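Local coordinates for acetyl-CoA acetyltransferase (Mycobacterium smegmatis, PDB 4EGV), which is a monomeric thiolase-like protein of the thiolase family and may act as an acyltransferase, although its reaction remains uncertain, at residues L54-I68 against L276-P289. Numbering follows the deposited sequence.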
ATOM      1  N   LEU A  54     -21.290  -9.925   7.733  1.00 40.96           N
ATOM      2  CA  LEU A  54     -22.133 -10.994   8.207  1.00 42.45           C
ATOM      3  C   LEU A  54     -23.436 -11.060   7.451  1.00 43.94           C
ATOM      4  O   LEU A  54     -24.027 -12.115   7.310  1.00 43.70           O
ATOM      5  CB  LEU A  54     -22.451 -10.764   9.668  1.00 42.86           C
ATOM      6  CG  LEU A  54     -21.747 -11.582  10.756  1.00 42.58           C
ATOM      7  CD1 LEU A  54     -20.267 -11.719  10.516  1.00 42.90           C
ATOM      8  CD2 LEU A  54     -22.041 -10.936  12.078  1.00 42.81           C
ATOM      9  N   HIS A  55     -23.910  -9.923   6.977  1.00 46.03           N
ATOM     10  CA  HIS A  55     -25.105  -9.940   6.170  1.00 48.34           C
ATOM     11  C   HIS A  55     -24.902 -10.292   4.711  1.00 48.30           C
ATOM     12  O   HIS A  55     -25.785 -10.899   4.084  1.00 48.45           O
ATOM     13  CB  HIS A  55     -25.842  -8.628   6.215  1.00 49.36           C
ATOM     14  CG  HIS A  55     -27.308  -8.816   5.998  1.00 54.34           C
ATOM     15  ND1 HIS A  55     -27.953  -8.486   4.819  1.00 55.94           N
ATOM     16  CD2 HIS A  55     -28.239  -9.401   6.790  1.00 57.97           C
ATOM     17  CE1 HIS A  55     -29.232  -8.804   4.924  1.00 57.34           C
ATOM     18  NE2 HIS A  55     -29.431  -9.365   6.105  1.00 59.15           N
ATOM     19  N   ASP A  56     -23.752  -9.879   4.195  1.00 48.09           N
ATOM     20  CA  ASP A  56     -23.358 -10.113   2.847  1.00 48.00           C
ATOM     21  C   ASP A  56     -23.310 -11.599   2.530  1.00 48.23           C
ATOM     22  O   ASP A  56     -23.633 -11.981   1.416  1.00 48.30           O
ATOM     23  CB  ASP A  56     -22.003  -9.480   2.613  1.00 48.02           C
ATOM     24  CG  ASP A  56     -21.616  -9.448   1.158  1.00 47.11           C
ATOM     25  OD1 ASP A  56     -22.333  -8.771   0.378  1.00 44.56           O
ATOM     26  OD2 ASP A  56     -20.578 -10.081   0.823  1.00 44.60           O
ATOM     27  N   CYS A  57     -22.977 -12.421   3.495  1.00 48.36           N
ATOM     28  CA  CYS A  57     -22.832 -13.850   3.265  1.00 48.41           C
ATOM     29  C   CYS A  57     -24.069 -14.667   3.031  1.00 49.46           C
ATOM     30  O   CYS A  57     -23.957 -15.805   2.702  1.00 49.38           O
ATOM     31  CB  CYS A  57     -21.977 -14.502   4.348  1.00 48.52           C
ATOM     32  SG  CYS A  57     -22.736 -14.968   5.823  1.00 42.69           S
ATOM     33  N   GLY A  58     -25.234 -14.081   3.204  1.00 50.77           N
ATOM     34  CA  GLY A  58     -26.494 -14.731   2.928  1.00 52.07           C
ATOM     35  C   GLY A  58     -26.975 -15.815   3.850  1.00 52.81           C
ATOM     36  O   GLY A  58     -27.826 -16.582   3.510  1.00 52.56           O
ATOM     37  N   ALA A  59     -26.435 -15.869   5.038  1.00 53.63           N
ATOM     38  CA  ALA A  59     -26.838 -16.841   6.008  1.00 54.39           C
ATOM     39  C   ALA A  59     -27.256 -16.041   7.172  1.00 55.00           C
ATOM     40  O   ALA A  59     -27.166 -14.862   7.136  1.00 55.79           O
ATOM     41  CB  ALA A  59     -25.716 -17.683   6.376  1.00 54.30           C
ATOM     42  N   ASP A  60     -27.724 -16.681   8.212  1.00 54.88           N
ATOM     43  CA  ASP A  60     -28.129 -15.991   9.421  1.00 55.23           C
ATOM     44  C   ASP A  60     -26.946 -15.385  10.128  1.00 54.67           C
ATOM     45  O   ASP A  60     -26.067 -16.073  10.547  1.00 54.33           O
ATOM     46  CB  ASP A  60     -28.792 -17.001  10.337  1.00 55.58           C
ATOM     47  CG  ASP A  60     -29.325 -16.406  11.567  1.00 56.41           C
ATOM     48  OD1 ASP A  60     -29.696 -15.242  11.561  1.00 55.88           O
ATOM     49  OD2 ASP A  60     -29.395 -17.126  12.552  1.00 56.31           O
ATOM     50  N   ALA A  61     -26.952 -14.082  10.281  1.00 54.01           N
ATOM     51  CA  ALA A  61     -25.861 -13.374  10.887  1.00 53.44           C
ATOM     52  C   ALA A  61     -25.478 -13.863  12.270  1.00 52.91           C
ATOM     53  O   ALA A  61     -24.332 -14.006  12.578  1.00 52.54           O
ATOM     54  CB  ALA A  61     -26.192 -11.942  10.922  1.00 53.51           C
ATOM     55  N   ASP A  62     -26.463 -14.110  13.102  1.00 52.45           N
ATOM     56  CA  ASP A  62     -26.254 -14.488  14.473  1.00 52.04           C
ATOM     57  C   ASP A  62     -25.625 -15.852  14.600  1.00 50.98           C
ATOM     58  O   ASP A  62     -24.779 -16.059  15.434  1.00 50.51           O
ATOM     59  CB  ASP A  62     -27.571 -14.452  15.236  1.00 52.68           C
ATOM     60  CG  ASP A  62     -28.126 -13.060  15.393  1.00 54.37           C
ATOM     61  OD1 ASP A  62     -27.370 -12.111  15.477  1.00 54.51           O
ATOM     62  OD2 ASP A  62     -29.339 -12.906  15.443  1.00 56.78           O
ATOM     63  N   THR A  63     -26.048 -16.784  13.766  1.00 49.60           N
ATOM     64  CA  THR A  63     -25.474 -18.117  13.740  1.00 48.50           C
ATOM     65  C   THR A  63     -24.018 -18.045  13.289  1.00 47.47           C
ATOM     66  O   THR A  63     -23.164 -18.774  13.815  1.00 47.22           O
ATOM     67  CB  THR A  63     -26.291 -19.086  12.848  1.00 48.89           C
ATOM     68  OG1 THR A  63     -27.680 -18.818  13.031  1.00 49.50           O
ATOM     69  CG2 THR A  63     -26.041 -20.563  13.207  1.00 48.28           C
ATOM     70  N   VAL A  64     -23.741 -17.147  12.342  1.00 45.78           N
ATOM     71  CA  VAL A  64     -22.399 -16.975  11.796  1.00 44.60           C
ATOM     72  C   VAL A  64     -21.477 -16.389  12.849  1.00 43.86           C
ATOM     73  O   VAL A  64     -20.381 -16.887  13.082  1.00 43.29           O
ATOM     74  CB  VAL A  64     -22.392 -16.094  10.501  1.00 44.65           C
ATOM     75  CG1 VAL A  64     -20.993 -16.016   9.882  1.00 43.42           C
ATOM     76  CG2 VAL A  64     -23.350 -16.639   9.488  1.00 44.46           C
ATOM     77  N   ALA A  65     -21.942 -15.316  13.474  1.00 42.98           N
ATOM     78  CA  ALA A  65     -21.263 -14.682  14.590  1.00 42.64           C
ATOM     79  C   ALA A  65     -20.872 -15.647  15.733  1.00 42.82           C
ATOM     80  O   ALA A  65     -19.761 -15.577  16.257  1.00 42.03           O
ATOM     81  CB  ALA A  65     -22.109 -13.572  15.134  1.00 42.57           C
ATOM     82  N   ARG A  66     -21.784 -16.539  16.126  1.00 43.16           N
ATOM     83  CA  ARG A  66     -21.470 -17.543  17.154  1.00 43.51           C
ATOM     84  C   ARG A  66     -20.393 -18.536  16.701  1.00 42.70           C
ATOM     85  O   ARG A  66     -19.735 -19.140  17.533  1.00 42.24           O
ATOM     86  CB  ARG A  66     -22.731 -18.266  17.664  1.00 44.00           C
ATOM     87  CG  ARG A  66     -23.536 -17.446  18.686  1.00 47.06           C
ATOM     88  CD  ARG A  66     -24.774 -18.197  19.280  1.00 51.62           C
ATOM     89  NE  ARG A  66     -25.662 -18.821  18.273  1.00 54.12           N
ATOM     90  CZ  ARG A  66     -26.747 -18.268  17.720  1.00 52.99           C
ATOM     91  NH1 ARG A  66     -27.148 -17.054  18.047  1.00 51.25           N
ATOM     92  NH2 ARG A  66     -27.438 -18.943  16.822  1.00 52.12           N
ATOM     93  N   ALA A  67     -20.197 -18.665  15.388  1.00 41.68           N
ATOM     94  CA  ALA A  67     -19.260 -19.624  14.847  1.00 40.81           C
ATOM     95  C   ALA A  67     -17.845 -19.064  14.655  1.00 40.15           C
ATOM     96  O   ALA A  67     -16.901 -19.824  14.422  1.00 39.78           O
ATOM     97  CB  ALA A  67     -19.800 -20.218  13.524  1.00 40.95           C
ATOM     98  N   ILE A  68     -17.709 -17.743  14.725  1.00 39.02           N
ATOM     99  CA  ILE A  68     -16.402 -17.090  14.598  1.00 38.44           C
ATOM    100  C   ILE A  68     -15.420 -17.481  15.733  1.00 38.72           C
ATOM    101  O   ILE A  68     -15.686 -17.245  16.909  1.00 38.17           O
ATOM    102  CB  ILE A  68     -16.506 -15.525  14.502  1.00 38.00           C
ATOM    103  CG1 ILE A  68     -17.248 -15.103  13.250  1.00 36.80           C
ATOM    104  CG2 ILE A  68     -15.129 -14.880  14.506  1.00 36.30           C
ATOM    105  CD1 ILE A  68     -17.756 -13.683  13.280  1.00 32.92           C
ATOM    106  N   LEU A 276     -15.110 -11.546   5.926  1.00 30.71           N
ATOM    107  CA  LEU A 276     -15.466 -12.784   6.540  1.00 31.67           C
ATOM    108  C   LEU A 276     -14.993 -13.957   5.704  1.00 32.77           C
ATOM    109  O   LEU A 276     -15.317 -14.069   4.558  1.00 32.28           O
ATOM    110  CB  LEU A 276     -16.970 -12.814   6.741  1.00 31.41           C
ATOM    111  CG  LEU A 276     -17.675 -13.955   7.485  1.00 31.55           C
ATOM    112  CD1 LEU A 276     -17.179 -14.209   8.954  1.00 26.38           C
ATOM    113  CD2 LEU A 276     -19.162 -13.684   7.383  1.00 29.64           C
HETATM  114  N   MSE A 277     -14.225 -14.839   6.318  1.00 35.20           N
HETATM  115  CA  MSE A 277     -13.534 -15.910   5.640  1.00 38.15           C
HETATM  116  C   MSE A 277     -13.742 -17.207   6.380  1.00 38.58           C
HETATM  117  O   MSE A 277     -13.859 -17.225   7.597  1.00 38.29           O
HETATM  118  CB  MSE A 277     -12.072 -15.586   5.646  1.00 39.30           C
HETATM  119  CG  MSE A 277     -11.228 -16.385   4.665  1.00 46.41           C
HETATM  120 SE   MSE A 277      -9.302 -15.854   4.754  1.00 58.91          SE
HETATM  121  CE  MSE A 277      -9.563 -13.964   5.142  1.00 58.73           C
HETATM  122  N   MSE A 278     -13.761 -18.301   5.640  1.00 39.65           N
HETATM  123  CA  MSE A 278     -14.179 -19.599   6.167  1.00 40.46           C
HETATM  124  C   MSE A 278     -13.581 -20.739   5.360  1.00 40.30           C
HETATM  125  O   MSE A 278     -13.177 -20.558   4.230  1.00 39.64           O
HETATM  126  CB  MSE A 278     -15.694 -19.741   6.015  1.00 40.59           C
HETATM  127  CG  MSE A 278     -16.549 -19.453   7.180  1.00 43.93           C
HETATM  128 SE   MSE A 278     -18.460 -19.478   6.646  1.00 46.46          SE
HETATM  129  CE  MSE A 278     -18.150 -19.864   4.799  1.00 50.53           C
ATOM    130  N   SER A 279     -13.595 -21.933   5.941  1.00 40.80           N
ATOM    131  CA  SER A 279     -13.400 -23.157   5.206  1.00 40.75           C
ATOM    132  C   SER A 279     -14.663 -23.422   4.436  1.00 41.33           C
ATOM    133  O   SER A 279     -15.740 -23.116   4.878  1.00 41.24           O
ATOM    134  CB  SER A 279     -13.073 -24.314   6.145  1.00 40.57           C
ATOM    135  OG  SER A 279     -14.089 -24.541   7.078  1.00 39.00           O
ATOM    136  N   VAL A 280     -14.515 -23.984   3.260  1.00 42.31           N
ATOM    137  CA  VAL A 280     -15.628 -24.435   2.442  1.00 43.48           C
ATOM    138  C   VAL A 280     -16.613 -25.363   3.216  1.00 44.18           C
ATOM    139  O   VAL A 280     -17.822 -25.320   3.013  1.00 43.85           O
ATOM    140  CB  VAL A 280     -15.020 -25.005   1.112  1.00 43.61           C
ATOM    141  CG1 VAL A 280     -15.697 -26.239   0.569  1.00 43.91           C
ATOM    142  CG2 VAL A 280     -14.866 -23.901   0.091  1.00 43.57           C
ATOM    143  N   GLU A 281     -16.079 -26.155   4.131  1.00 45.36           N
ATOM    144  CA  GLU A 281     -16.849 -26.965   5.040  1.00 47.23           C
ATOM    145  C   GLU A 281     -17.707 -26.156   5.997  1.00 47.12           C
ATOM    146  O   GLU A 281     -18.853 -26.484   6.238  1.00 47.20           O
ATOM    147  CB  GLU A 281     -15.914 -27.841   5.838  1.00 48.10           C
ATOM    148  CG  GLU A 281     -16.598 -28.806   6.790  1.00 53.00           C
ATOM    149  CD  GLU A 281     -15.606 -29.545   7.697  1.00 59.46           C
ATOM    150  OE1 GLU A 281     -14.417 -29.131   7.835  1.00 61.48           O
ATOM    151  OE2 GLU A 281     -16.017 -30.562   8.275  1.00 60.55           O
ATOM    152  N   SER A 282     -17.155 -25.102   6.564  1.00 47.30           N
ATOM    153  CA  SER A 282     -17.972 -24.185   7.355  1.00 47.26           C
ATOM    154  C   SER A 282     -19.015 -23.419   6.535  1.00 47.22           C
ATOM    155  O   SER A 282     -20.101 -23.139   7.011  1.00 47.01           O
ATOM    156  CB  SER A 282     -17.103 -23.208   8.124  1.00 46.96           C
ATOM    157  OG  SER A 282     -16.326 -23.864   9.078  1.00 45.63           O
ATOM    158  N   ALA A 283     -18.696 -23.113   5.293  1.00 47.58           N
ATOM    159  CA  ALA A 283     -19.639 -22.444   4.416  1.00 48.65           C
ATOM    160  C   ALA A 283     -20.881 -23.274   4.111  1.00 49.64           C
ATOM    161  O   ALA A 283     -21.958 -22.741   4.007  1.00 49.16           O
ATOM    162  CB  ALA A 283     -18.959 -22.010   3.152  1.00 48.24           C
ATOM    163  N   ARG A 284     -20.712 -24.586   3.954  1.00 51.50           N
ATOM    164  CA  ARG A 284     -21.825 -25.502   3.719  1.00 52.64           C
ATOM    165  C   ARG A 284     -22.665 -25.700   4.989  1.00 53.34           C
ATOM    166  O   ARG A 284     -23.881 -25.621   4.931  1.00 53.48           O
ATOM    167  CB  ARG A 284     -21.310 -26.828   3.170  1.00 52.78           C
ATOM    168  CG  ARG A 284     -21.054 -26.789   1.672  1.00 53.75           C
ATOM    169  CD  ARG A 284     -20.532 -28.104   1.190  1.00 55.56           C
ATOM    170  NE  ARG A 284     -19.740 -27.979  -0.040  1.00 56.14           N
ATOM    171  CZ  ARG A 284     -18.448 -28.343  -0.159  1.00 55.91           C
ATOM    172  NH1 ARG A 284     -17.758 -28.885   0.873  1.00 53.89           N
ATOM    173  NH2 ARG A 284     -17.851 -28.193  -1.333  1.00 53.80           N
ATOM    174  N   LYS A 285     -21.998 -25.911   6.125  1.00 54.31           N
ATOM    175  CA  LYS A 285     -22.611 -26.109   7.450  1.00 55.47           C
ATOM    176  C   LYS A 285     -23.525 -24.980   7.883  1.00 55.19           C
ATOM    177  O   LYS A 285     -24.586 -25.211   8.389  1.00 54.48           O
ATOM    178  CB  LYS A 285     -21.514 -26.319   8.496  1.00 56.07           C
ATOM    179  CG  LYS A 285     -21.907 -27.168   9.697  1.00 59.10           C
ATOM    180  CD  LYS A 285     -20.812 -28.241  10.003  1.00 64.97           C
ATOM    181  CE  LYS A 285     -19.473 -27.674  10.566  1.00 67.27           C
ATOM    182  NZ  LYS A 285     -19.592 -27.348  12.013  1.00 67.49           N
ATOM    183  N   LEU A 286     -23.094 -23.790   7.542  1.00 55.94           N
ATOM    184  CA  LEU A 286     -23.690 -22.538   7.907  1.00 56.50           C
ATOM    185  C   LEU A 286     -24.664 -22.003   6.895  1.00 56.96           C
ATOM    186  O   LEU A 286     -25.377 -21.091   7.186  1.00 58.18           O
ATOM    187  CB  LEU A 286     -22.588 -21.525   8.094  1.00 56.27           C
ATOM    188  CG  LEU A 286     -21.873 -21.534   9.422  1.00 56.36           C
ATOM    189  CD1 LEU A 286     -21.299 -20.231   9.579  1.00 55.47           C
ATOM    190  CD2 LEU A 286     -22.785 -21.791  10.545  1.00 55.36           C
ATOM    191  N   GLY A 287     -24.702 -22.542   5.700  1.00 56.62           N
ATOM    192  CA  GLY A 287     -25.814 -22.254   4.831  1.00 56.03           C
ATOM    193  C   GLY A 287     -25.651 -21.101   3.901  1.00 55.14           C
ATOM    194  O   GLY A 287     -26.582 -20.515   3.452  1.00 55.58           O
ATOM    195  N   VAL A 288     -24.408 -20.847   3.613  1.00 54.02           N
ATOM    196  CA  VAL A 288     -23.827 -19.797   2.747  1.00 53.03           C
ATOM    197  C   VAL A 288     -23.872 -20.149   1.281  1.00 52.41           C
ATOM    198  O   VAL A 288     -23.124 -21.000   0.845  1.00 51.73           O
ATOM    199  CB  VAL A 288     -22.354 -19.482   3.106  1.00 53.15           C
ATOM    200  CG1 VAL A 288     -21.776 -18.440   2.173  1.00 52.65           C
ATOM    201  CG2 VAL A 288     -22.246 -19.019   4.545  1.00 53.01           C
ATOM    202  N   PRO A 289     -24.735 -19.465   0.510  1.00 52.28           N
ATOM    203  CA  PRO A 289     -24.872 -19.740  -0.910  1.00 52.13           C
ATOM    204  C   PRO A 289     -23.532 -19.780  -1.647  1.00 51.67           C
ATOM    205  O   PRO A 289     -22.679 -18.945  -1.437  1.00 51.31           O
ATOM    206  CB  PRO A 289     -25.719 -18.561  -1.395  1.00 52.32           C
ATOM    207  CG  PRO A 289     -26.512 -18.172  -0.218  1.00 52.11           C
ATOM    208  CD  PRO A 289     -25.620 -18.366   0.934  1.00 52.02           C
TER
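The carbonyl oxygen of Cys57 is met by two apolar groups of the facing loop: Val288 CG1 and Pro289 CD each lie 3.5 Å from Cys57 O. Beside them the methyl of Ala59 approaches the backbone of the facing helix end, its CB 3.5 Å from Leu286 O, and also touches Val288 CG2. Here the turn between helices 42-56 and 61-67, which passes through Gly58 with positive phi, meets the C-terminal end of helix 280-286, closed by a Schellman motif at Gly287.

Two leucines supply most of the apolar contact from the 276-289 side. Leu276 reaches across from strand 271-279, its chi1 of -175° turning CG away from the backbone N, and sets CD2 3.9 Å from both Leu54 CD1 and Val64 CG1. It crosses the Leu54 side chain at nearly a right angle. Cys57 SG lies 4.1 Å from Leu276 CD2. The branches of Val64 are shared out, since its CG2 turns instead to Leu286 CD1, 4.1 Å away. That leucine methyl also meets Ala67 CB at 4.2 Å, while Val23 and Val136 of the neighbouring strands pack on Leu276.

The axes of helices 61-67 and 280-286 come within 11.3 Å of each other, their directions 143° apart. Asp56 ties the first segment to other parts of the chain through a salt bridge to Arg396. Between the segments themselves, aliphatic fit rather than directional bonding holds the 54-68 segment against an interior strand of the thiolase-fold sheet and the helix that follows it.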